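Local coordinates for protein phosphoribosylaminoimidazole-succinocarboxamide synthase (Pyrococcus horikoshii, PDB 4O7L) that catalyses the ATP-dependent joining of L-aspartate to 5-amino-1-(5-phosphoribosyl)imidazole-4-carboxylate, giving SAICAR in de novo purine biosynthesis, at residues P87-V92 with K175-K180; E81-Y86 with V187-I192. All blocks are in the same frame, centred on the assembly; numbering follows the deposited sequence. Where two conformers were deposited one is given.

Contact 1. Residues P87-V92 with K175-K180. With ADP (adenosine-5'-diphosphate), chain B.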
ATOM      1  N   PRO A  87      -2.248  -0.009  15.748  1.00 18.52           N
ATOM      2  CA  PRO A  87      -0.977  -0.604  15.290  1.00 18.51           C
ATOM      3  C   PRO A  87      -0.533  -0.017  13.934  1.00 18.65           C
ATOM      4  O   PRO A  87      -0.309  -0.762  12.983  1.00 18.91           O
ATOM      5  CB  PRO A  87      -1.307  -2.105  15.189  1.00 18.82           C
ATOM      6  CG  PRO A  87      -2.770  -2.162  14.931  1.00 18.20           C
ATOM      7  CD  PRO A  87      -3.391  -0.930  15.578  1.00 19.03           C
ATOM      8  N   LEU A  88      -0.403   1.307  13.865  1.00 17.55           N
ATOM      9  CA  LEU A  88      -0.053   1.993  12.616  1.00 18.04           C
ATOM     10  C   LEU A  88       1.146   2.919  12.748  1.00 18.37           C
ATOM     11  O   LEU A  88       1.415   3.472  13.817  1.00 17.48           O
ATOM     12  CB  LEU A  88      -1.236   2.811  12.088  1.00 17.71           C
ATOM     13  CG  LEU A  88      -2.567   2.105  11.773  1.00 18.29           C
ATOM     14  CD1 LEU A  88      -3.658   3.146  11.513  1.00 18.78           C
ATOM     15  CD2 LEU A  88      -2.420   1.151  10.600  1.00 17.60           C
ATOM     16  N   GLU A  89       1.876   3.067  11.644  1.00 19.00           N
ATOM     17  CA  GLU A  89       2.740   4.224  11.463  1.00 19.66           C
ATOM     18  C   GLU A  89       2.141   4.993  10.303  1.00 18.19           C
ATOM     19  O   GLU A  89       1.900   4.425   9.245  1.00 17.96           O
ATOM     20  CB  GLU A  89       4.181   3.792  11.200  1.00 22.08           C
ATOM     21  CG  GLU A  89       4.860   3.276  12.475  1.00 27.25           C
ATOM     22  CD  GLU A  89       6.098   2.438  12.204  1.00 32.00           C
ATOM     23  OE1 GLU A  89       6.712   1.933  13.173  1.00 34.89           O
ATOM     24  OE2 GLU A  89       6.460   2.266  11.021  1.00 35.33           O
ATOM     25  N   VAL A  90       1.844   6.268  10.535  1.00 17.70           N
ATOM     26  CA  VAL A  90       1.172   7.110   9.553  1.00 16.53           C
ATOM     27  C   VAL A  90       2.206   8.088   9.019  1.00 16.91           C
ATOM     28  O   VAL A  90       2.691   8.954   9.759  1.00 16.78           O
ATOM     29  CB  VAL A  90      -0.009   7.877  10.168  1.00 16.68           C
ATOM     30  CG1 VAL A  90      -0.743   8.682   9.094  1.00 16.44           C
ATOM     31  CG2 VAL A  90      -0.973   6.909  10.840  1.00 16.12           C
ATOM     32  N   VAL A  91       2.563   7.915   7.747  1.00 16.30           N
ATOM     33  CA  VAL A  91       3.637   8.687   7.129  1.00 15.94           C
ATOM     34  C   VAL A  91       3.044   9.741   6.169  1.00 17.06           C
ATOM     35  O   VAL A  91       2.234   9.411   5.303  1.00 16.60           O
ATOM     36  CB  VAL A  91       4.668   7.769   6.417  1.00 15.68           C
ATOM     37  CG1 VAL A  91       5.728   8.604   5.697  1.00 15.73           C
ATOM     38  CG2 VAL A  91       5.346   6.837   7.425  1.00 14.54           C
ATOM     39  N   VAL A  92       3.406  11.005   6.379  1.00 16.67           N
ATOM     40  CA  VAL A  92       2.969  12.108   5.518  1.00 17.37           C
ATOM     41  C   VAL A  92       4.206  12.573   4.746  1.00 17.96           C
ATOM     42  O   VAL A  92       5.273  12.704   5.331  1.00 17.49           O
ATOM     43  CB  VAL A  92       2.385  13.278   6.349  1.00 17.27           C
ATOM     44  CG1 VAL A  92       1.793  14.342   5.443  1.00 16.79           C
ATOM     45  CG2 VAL A  92       1.321  12.774   7.310  1.00 16.11           C
ATOM     46  N   LYS A 175       6.654  10.687  10.343  1.00 17.58           N
ATOM     47  CA  LYS A 175       5.918   9.498  10.763  1.00 18.13           C
ATOM     48  C   LYS A 175       5.174   9.865  12.048  1.00 17.32           C
ATOM     49  O   LYS A 175       5.761  10.439  12.980  1.00 17.23           O
ATOM     50  CB  LYS A 175       6.915   8.353  11.008  1.00 20.10           C
ATOM     51  CG  LYS A 175       6.348   6.999  11.486  1.00 24.51           C
ATOM     52  CD  LYS A 175       5.894   6.980  12.956  1.00 25.63           C
ATOM     53  CE  LYS A 175       7.046   6.927  13.979  1.00 28.46           C
ATOM     54  NZ  LYS A 175       6.795   7.876  15.120  1.00 28.45           N
ATOM     55  N   LEU A 176       3.884   9.558  12.098  1.00 16.17           N
ATOM     56  CA  LEU A 176       3.113   9.733  13.328  1.00 15.91           C
ATOM     57  C   LEU A 176       2.543   8.420  13.820  1.00 15.97           C
ATOM     58  O   LEU A 176       2.428   7.453  13.055  1.00 15.12           O
ATOM     59  CB  LEU A 176       1.956  10.707  13.109  1.00 16.15           C
ATOM     60  CG  LEU A 176       2.274  12.135  12.667  1.00 16.63           C
ATOM     61  CD1 LEU A 176       0.969  12.799  12.272  1.00 17.38           C
ATOM     62  CD2 LEU A 176       2.993  12.953  13.735  1.00 15.71           C
ATOM     63  N   GLU A 177       2.177   8.395  15.103  1.00 16.25           N
ATOM     64  CA  GLU A 177       1.447   7.275  15.677  1.00 16.01           C
ATOM     65  C   GLU A 177       0.280   7.818  16.482  1.00 15.93           C
ATOM     66  O   GLU A 177       0.336   8.942  16.995  1.00 16.48           O
ATOM     67  CB  GLU A 177       2.356   6.426  16.566  1.00 16.54           C
ATOM     68  CG  GLU A 177       3.449   5.681  15.802  1.00 18.18           C
ATOM     69  CD  GLU A 177       4.207   4.686  16.670  1.00 20.10           C
ATOM     70  OE1 GLU A 177       3.741   4.321  17.775  1.00 21.21           O
ATOM     71  OE2 GLU A 177       5.271   4.243  16.237  1.00 21.89           O
ATOM     72  N   PHE A 178      -0.775   7.018  16.583  1.00 15.55           N
ATOM     73  CA  PHE A 178      -2.015   7.431  17.232  1.00 16.03           C
ATOM     74  C   PHE A 178      -2.536   6.354  18.154  1.00 16.29           C
ATOM     75  O   PHE A 178      -2.247   5.172  17.964  1.00 15.62           O
ATOM     76  CB  PHE A 178      -3.098   7.680  16.175  1.00 15.40           C
ATOM     77  CG  PHE A 178      -2.821   8.855  15.299  1.00 15.59           C
ATOM     78  CD1 PHE A 178      -3.321  10.113  15.627  1.00 15.42           C
ATOM     79  CD2 PHE A 178      -2.031   8.713  14.150  1.00 15.82           C
ATOM     80  CE1 PHE A 178      -3.073  11.215  14.808  1.00 15.89           C
ATOM     81  CE2 PHE A 178      -1.767   9.815  13.339  1.00 15.51           C
ATOM     82  CZ  PHE A 178      -2.293  11.061  13.668  1.00 15.41           C
ATOM     83  N   GLY A 179      -3.365   6.771  19.108  1.00 16.57           N
ATOM     84  CA  GLY A 179      -4.093   5.853  19.951  1.00 17.70           C
ATOM     85  C   GLY A 179      -5.425   6.449  20.365  1.00 19.47           C
ATOM     86  O   GLY A 179      -5.684   7.632  20.130  1.00 18.73           O
ATOM     87  N   LYS A 180      -6.257   5.635  21.008  1.00 19.92           N
ATOM     88  CA  LYS A 180      -7.552   6.093  21.494  1.00 21.63           C
ATOM     89  C   LYS A 180      -7.514   6.325  22.986  1.00 21.23           C
ATOM     90  O   LYS A 180      -6.907   5.543  23.706  1.00 20.98           O
ATOM     91  CB  LYS A 180      -8.642   5.083  21.169  1.00 23.20           C
ATOM     92  CG  LYS A 180      -9.284   5.318  19.826  1.00 28.03           C
ATOM     93  CD  LYS A 180      -9.843   4.018  19.278  1.00 31.60           C
ATOM     94  CE  LYS A 180     -11.267   3.800  19.723  1.00 32.83           C
ATOM     95  NZ  LYS A 180     -11.968   2.964  18.700  1.00 35.56           N
TER
HETATM   96  PB  ADP B 301       9.744   0.639  19.542  0.80 39.73           P
HETATM   97  O1B ADP B 301       8.642   0.093  18.670  0.80 42.25           O
HETATM   98  O2B ADP B 301      11.045   0.922  18.831  0.80 39.91           O
HETATM   99  O3B ADP B 301       9.881  -0.075  20.859  0.80 40.24           O
HETATM  100  PA  ADP B 301       9.975   3.174  20.901  0.80 34.97           P
HETATM  101  O1A ADP B 301      11.363   2.728  21.281  0.80 36.06           O
HETATM  102  O2A ADP B 301       9.864   4.495  20.177  0.80 35.85           O
HETATM  103  O3A ADP B 301       9.191   2.099  19.976  0.80 38.69           O
HETATM  104  O5' ADP B 301       9.106   3.197  22.268  0.80 33.97           O
HETATM  105  C5' ADP B 301       7.819   3.824  22.370  0.80 32.27           C
HETATM  106  C4' ADP B 301       6.675   2.801  22.402  0.80 30.46           C
HETATM  107  O4' ADP B 301       5.514   3.327  23.075  0.80 29.85           O
HETATM  108  C3' ADP B 301       6.183   2.442  21.011  0.80 29.66           C
HETATM  109  O3' ADP B 301       5.766   1.070  21.075  0.80 29.05           O
HETATM  110  C2' ADP B 301       4.986   3.369  20.800  0.80 29.01           C
HETATM  111  O2' ADP B 301       4.051   2.888  19.838  0.80 27.84           O
HETATM  112  C1' ADP B 301       4.380   3.405  22.189  0.80 28.21           C
HETATM  113  N9  ADP B 301       3.653   4.647  22.552  0.80 28.20           N
HETATM  114  C8  ADP B 301       3.938   5.914  22.179  0.80 26.21           C
HETATM  115  N7  ADP B 301       3.066   6.788  22.742  0.80 25.63           N
HETATM  116  C5  ADP B 301       2.215   6.077  23.517  0.80 26.69           C
HETATM  117  C6  ADP B 301       1.048   6.350  24.407  0.80 25.40           C
HETATM  118  N6  ADP B 301       0.600   7.603  24.612  0.80 23.80           N
HETATM  119  N1  ADP B 301       0.438   5.296  25.011  0.80 26.19           N
HETATM  120  C2  ADP B 301       0.855   4.026  24.849  0.80 25.24           C
HETATM  121  N3  ADP B 301       1.905   3.708  24.071  0.80 26.56           N
HETATM  122  C4  ADP B 301       2.611   4.663  23.392  0.80 27.15           C
HETATM  123  O   HOH W   1      -0.505   4.429  15.496  1.00 19.34           O
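Val90 and Leu176 form an antiparallel hydrogen-bonded pair. Val90 N donates to Leu176 O at 2.8 Å and Leu176 N donates to Val90 O at 2.7 Å. Both bonds are nearly straight, the first at 176°. Val91 and Lys175 form the next, non-hydrogen-bonded pair. The buried packing lies on the face that carries Val90 and Leu176. There Val90 CG2 meets the edge of the Phe178 ring, 3.9 Å from CE2 and near the ring plane. Helix 143-165 covers this face: Ile149 touches Val90 and Ile152 touches Phe178.

These strands belong to the antiparallel sheet that lines one side of the nucleotide cleft in SAICAR synthetase. Their direct pairing stops short of Leu88 and Phe178. One water links the strands there, donating to Leu88 O at 2.7 Å and accepting from Phe178 N.

The other face is looser, and Glu89, Val91 and Lys175 on it are partly open. Lys175 CG stands anti to the backbone N (chi1 179°). The chain then bends, bringing CD slantwise across Glu89 CG at 3.9 Å and carrying NZ on to a salt bridge with Asp190. The carboxylates of Glu89 and the buried Glu177 run next to one another in the same direction, their planes 23° apart, with 4.1 Å between Glu89 OE1 and Glu177 OE2. Lys122, in a salt bridge with Glu177 OE2 and a long, weak ion pair with Glu89, probably eases this repulsion. A magnesium ion about 4 Å from the Glu177 side chain may help. Glu177 OE1 accepts a 2.5 Å hydrogen bond from ADP O2'.

Contact 2. Residues E81-Y86 with V187-I192. With ADP (adenosine-5'-diphosphate), chain B.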
ATOM      1  N   GLU A  81      -0.275  10.869  28.331  1.00 24.58           N
ATOM      2  CA  GLU A  81      -1.472  10.073  28.492  1.00 25.09           C
ATOM      3  C   GLU A  81      -1.310   8.668  27.917  1.00 24.85           C
ATOM      4  O   GLU A  81      -0.837   8.498  26.785  1.00 25.54           O
ATOM      5  CB  GLU A  81      -2.616  10.776  27.784  1.00 26.00           C
ATOM      6  CG  GLU A  81      -3.973  10.179  28.060  1.00 25.21           C
ATOM      7  CD  GLU A  81      -5.054  10.875  27.270  1.00 25.61           C
ATOM      8  OE1 GLU A  81      -4.734  11.615  26.311  1.00 25.57           O
ATOM      9  OE2 GLU A  81      -6.225  10.669  27.609  1.00 24.76           O
ATOM     10  N   LYS A  82      -1.717   7.668  28.694  1.00 24.18           N
ATOM     11  CA  LYS A  82      -1.730   6.283  28.240  1.00 25.03           C
ATOM     12  C   LYS A  82      -2.889   6.057  27.273  1.00 24.45           C
ATOM     13  O   LYS A  82      -4.007   6.499  27.516  1.00 24.26           O
ATOM     14  CB  LYS A  82      -1.817   5.322  29.426  1.00 27.86           C
ATOM     15  CG  LYS A  82      -1.530   3.870  29.075  1.00 31.21           C
ATOM     16  CD  LYS A  82      -1.949   2.942  30.215  1.00 34.77           C
ATOM     17  CE  LYS A  82      -1.800   1.489  29.804  1.00 37.42           C
ATOM     18  NZ  LYS A  82      -2.420   0.579  30.806  1.00 42.95           N
ATOM     19  N   LEU A  83      -2.605   5.409  26.150  1.00 23.10           N
ATOM     20  CA  LEU A  83      -3.608   5.228  25.126  1.00 21.57           C
ATOM     21  C   LEU A  83      -3.623   3.803  24.659  1.00 21.06           C
ATOM     22  O   LEU A  83      -2.633   3.080  24.768  1.00 20.99           O
ATOM     23  CB  LEU A  83      -3.321   6.125  23.918  1.00 21.18           C
ATOM     24  CG  LEU A  83      -3.197   7.640  24.097  1.00 21.15           C
ATOM     25  CD1 LEU A  83      -2.575   8.265  22.853  1.00 20.20           C
ATOM     26  CD2 LEU A  83      -4.543   8.259  24.395  1.00 20.67           C
ATOM     27  N   ASP A  84      -4.779   3.422  24.143  1.00 21.32           N
ATOM     28  CA  ASP A  84      -4.944   2.179  23.400  0.50 21.49           C
ATOM     29  C   ASP A  84      -4.438   2.479  21.993  1.00 20.70           C
ATOM     30  O   ASP A  84      -5.146   3.086  21.187  1.00 19.77           O
ATOM     31  CB  ASP A  84      -6.427   1.797  23.332  0.50 22.30           C
ATOM     32  CG  ASP A  84      -6.883   0.955  24.512  0.50 23.20           C
ATOM     33  OD1 ASP A  84      -8.063   0.554  24.508  0.50 23.81           O
ATOM     34  OD2 ASP A  84      -6.079   0.682  25.427  0.50 23.00           O
ATOM     35  N   MET A  85      -3.199   2.072  21.712  1.00 21.45           N
ATOM     36  CA  MET A  85      -2.515   2.435  20.458  1.00 21.65           C
ATOM     37  C   MET A  85      -3.066   1.743  19.226  1.00 20.67           C
ATOM     38  O   MET A  85      -3.443   0.583  19.276  1.00 19.68           O
ATOM     39  CB  MET A  85      -1.011   2.198  20.568  1.00 23.44           C
ATOM     40  CG  MET A  85      -0.309   3.047  21.633  1.00 24.09           C
ATOM     41  SD  MET A  85      -0.304   4.834  21.332  1.00 25.20           S
ATOM     42  CE  MET A  85       0.628   4.858  19.785  1.00 24.45           C
ATOM     43  N   TYR A  86      -3.130   2.466  18.111  1.00 20.56           N
ATOM     44  CA  TYR A  86      -3.446   1.836  16.825  1.00 18.99           C
ATOM     45  C   TYR A  86      -2.165   1.185  16.363  1.00 18.87           C
ATOM     46  O   TYR A  86      -1.100   1.774  16.536  1.00 17.84           O
ATOM     47  CB  TYR A  86      -3.864   2.881  15.796  1.00 19.14           C
ATOM     48  CG  TYR A  86      -5.265   3.394  15.993  1.00 19.71           C
ATOM     49  CD1 TYR A  86      -6.355   2.595  15.645  1.00 18.93           C
ATOM     50  CD2 TYR A  86      -5.503   4.650  16.544  1.00 18.87           C
ATOM     51  CE1 TYR A  86      -7.640   3.036  15.822  1.00 19.67           C
ATOM     52  CE2 TYR A  86      -6.800   5.112  16.718  1.00 20.18           C
ATOM     53  CZ  TYR A  86      -7.865   4.299  16.343  1.00 20.04           C
ATOM     54  OH  TYR A  86      -9.171   4.693  16.490  1.00 20.24           O
ATOM     55  N   VAL A 187      -6.027  10.316  19.436  1.00 17.85           N
ATOM     56  CA  VAL A 187      -5.013  11.168  20.048  1.00 17.98           C
ATOM     57  C   VAL A 187      -3.618  10.896  19.448  1.00 17.86           C
ATOM     58  O   VAL A 187      -3.219   9.755  19.270  1.00 16.00           O
ATOM     59  CB  VAL A 187      -5.020  10.975  21.587  1.00 18.13           C
ATOM     60  CG1 VAL A 187      -3.982  11.863  22.256  1.00 17.78           C
ATOM     61  CG2 VAL A 187      -6.403  11.291  22.153  1.00 17.94           C
ATOM     62  N   LEU A 188      -2.906  11.966  19.113  1.00 18.51           N
ATOM     63  CA  LEU A 188      -1.581  11.878  18.526  1.00 19.60           C
ATOM     64  C   LEU A 188      -0.598  11.447  19.601  1.00 19.44           C
ATOM     65  O   LEU A 188      -0.622  11.972  20.705  1.00 19.19           O
ATOM     66  CB  LEU A 188      -1.174  13.234  17.951  1.00 21.01           C
ATOM     67  CG  LEU A 188       0.209  13.348  17.321  1.00 22.26           C
ATOM     68  CD1 LEU A 188       0.276  12.447  16.111  1.00 22.82           C
ATOM     69  CD2 LEU A 188       0.460  14.787  16.903  1.00 23.72           C
ATOM     70  N   ALA A 189       0.244  10.467  19.289  1.00 19.50           N
ATOM     71  CA  ALA A 189       1.086   9.852  20.319  1.00 19.60           C
ATOM     72  C   ALA A 189       2.573   9.826  19.961  1.00 19.07           C
ATOM     73  O   ALA A 189       3.047  10.658  19.170  1.00 19.45           O
ATOM     74  CB  ALA A 189       0.570   8.456  20.660  1.00 18.83           C
ATOM     75  N   ASP A 190       3.304   8.893  20.575  1.00 18.68           N
ATOM     76  CA  ASP A 190       4.728   8.690  20.312  1.00 19.32           C
ATOM     77  C   ASP A 190       5.520  10.016  20.343  1.00 19.59           C
ATOM     78  O   ASP A 190       5.312  10.841  21.243  1.00 19.49           O
ATOM     79  CB  ASP A 190       4.907   7.938  18.980  1.00 19.14           C
ATOM     80  CG  ASP A 190       6.291   7.347  18.833  1.00 20.01           C
ATOM     81  OD1 ASP A 190       6.988   7.721  17.883  1.00 19.30           O
ATOM     82  OD2 ASP A 190       6.689   6.516  19.675  1.00 21.27           O
ATOM     83  N   GLU A 191       6.396  10.238  19.359  1.00 19.15           N
ATOM     84  CA  GLU A 191       7.271  11.412  19.377  1.00 20.08           C
ATOM     85  C   GLU A 191       7.203  12.159  18.051  1.00 20.40           C
ATOM     86  O   GLU A 191       6.686  11.618  17.055  1.00 20.20           O
ATOM     87  CB  GLU A 191       8.731  10.994  19.666  1.00 20.31           C
ATOM     88  CG  GLU A 191       9.442  10.339  18.476  1.00 20.72           C
ATOM     89  CD  GLU A 191      10.841   9.844  18.790  1.00 21.08           C
ATOM     90  OE1 GLU A 191      11.799  10.647  18.803  1.00 21.00           O
ATOM     91  OE2 GLU A 191      10.993   8.628  19.000  1.00 21.86           O
ATOM     92  N   ILE A 192       7.742  13.386  18.047  1.00 19.65           N
ATOM     93  CA  ILE A 192       8.000  14.142  16.819  1.00 20.66           C
ATOM     94  C   ILE A 192       9.384  14.777  16.976  1.00 21.24           C
ATOM     95  O   ILE A 192       9.559  15.715  17.758  1.00 20.92           O
ATOM     96  CB  ILE A 192       6.942  15.255  16.542  1.00 20.95           C
ATOM     97  CG1 ILE A 192       5.514  14.695  16.538  1.00 20.36           C
ATOM     98  CG2 ILE A 192       7.217  15.932  15.212  1.00 22.26           C
ATOM     99  CD1 ILE A 192       4.437  15.753  16.543  1.00 21.13           C
TER
HETATM  100  PB  ADP B 301       9.744   0.639  19.542  0.80 39.73           P
HETATM  101  O1B ADP B 301       8.642   0.093  18.670  0.80 42.25           O
HETATM  102  O2B ADP B 301      11.045   0.922  18.831  0.80 39.91           O
HETATM  103  O3B ADP B 301       9.881  -0.075  20.859  0.80 40.24           O
HETATM  104  PA  ADP B 301       9.975   3.174  20.901  0.80 34.97           P
HETATM  105  O1A ADP B 301      11.363   2.728  21.281  0.80 36.06           O
HETATM  106  O2A ADP B 301       9.864   4.495  20.177  0.80 35.85           O
HETATM  107  O3A ADP B 301       9.191   2.099  19.976  0.80 38.69           O
HETATM  108  O5' ADP B 301       9.106   3.197  22.268  0.80 33.97           O
HETATM  109  C5' ADP B 301       7.819   3.824  22.370  0.80 32.27           C
HETATM  110  C4' ADP B 301       6.675   2.801  22.402  0.80 30.46           C
HETATM  111  O4' ADP B 301       5.514   3.327  23.075  0.80 29.85           O
HETATM  112  C3' ADP B 301       6.183   2.442  21.011  0.80 29.66           C
HETATM  113  O3' ADP B 301       5.766   1.070  21.075  0.80 29.05           O
HETATM  114  C2' ADP B 301       4.986   3.369  20.800  0.80 29.01           C
HETATM  115  O2' ADP B 301       4.051   2.888  19.838  0.80 27.84           O
HETATM  116  C1' ADP B 301       4.380   3.405  22.189  0.80 28.21           C
HETATM  117  N9  ADP B 301       3.653   4.647  22.552  0.80 28.20           N
HETATM  118  C8  ADP B 301       3.938   5.914  22.179  0.80 26.21           C
HETATM  119  N7  ADP B 301       3.066   6.788  22.742  0.80 25.63           N
HETATM  120  C5  ADP B 301       2.215   6.077  23.517  0.80 26.69           C
HETATM  121  C6  ADP B 301       1.048   6.350  24.407  0.80 25.40           C
HETATM  122  N6  ADP B 301       0.600   7.603  24.612  0.80 23.80           N
HETATM  123  N1  ADP B 301       0.438   5.296  25.011  0.80 26.19           N
HETATM  124  C2  ADP B 301       0.855   4.026  24.849  0.80 25.24           C
HETATM  125  N3  ADP B 301       1.905   3.708  24.071  0.80 26.56           N
HETATM  126  C4  ADP B 301       2.611   4.663  23.392  0.80 27.15           C
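Met85 CE and Ala189 CB meet at 3.7 Å beneath the adenine of ADP. Together with Leu83 they pave one face of the base. Met85 CG lies under N3 at 3.4 Å, and SD follows under the ring junction, 3.6 Å from C5. The Met85 side chain bends at both chi2 and chi3 (-65° and -62°), which curls CE back toward Ala189. Ala189 CB lies below the N7 side of the base. Leu83 CD1 lies below N6 and also touches Ala189 CB at 3.8 Å.

Backbone groups read the edge of the base. Glu81 O accepts from N6 at 2.8 Å, Leu83 N donates to N1 across a longer 3.3 Å, and Asp190 N donates to N7 at 3.0 Å. The two segments thus grip adenine from different edges, with 81-86 acting much like the hinge of a protein kinase. An alanine here in place of Met85 has neither the sulfur nor the methyl, which would probably open a gap under the ring junction and beside Ala189 CB and let the base shift.

The second shell begins at Val187. Its CB fits against both methyl branches of Leu83, 3.9 Å from CD1, and probably limits the movement of that side chain. The Asp190 carboxylate has a salt bridge to Lys13.

Strand 169-180 runs between the two segments in the sheet. Asp84 and Tyr86 bond through their backbones to Lys180 and Phe178, and Val187 bonds to Gly179. Leu188 turns away from the nucleotide and packs on Leu60 of helix 45-62.

In the fold
Segment 81-86 comes first. It leaves the five-stranded sheet at strand 77-81 and runs straight into 87-92, so one continuous length of chain opens both contacts. The chain then passes through strand 111-121 and helix 143-165 before 175-180 returns to close contact 1, with 82 residues between its segments. After a short turn, 187-192 closes contact 2 around a span of 100. The smaller loop therefore lies within the larger, and the two do not cross. A probable hydrogen bond from Ala189 N to Glu177 O joins the returning segments. Contact 1 pairs strands 84-93 and 169-180 of the larger sheet. Contact 2 joins the segment entering that sheet to strand 186-188 and the loop after it.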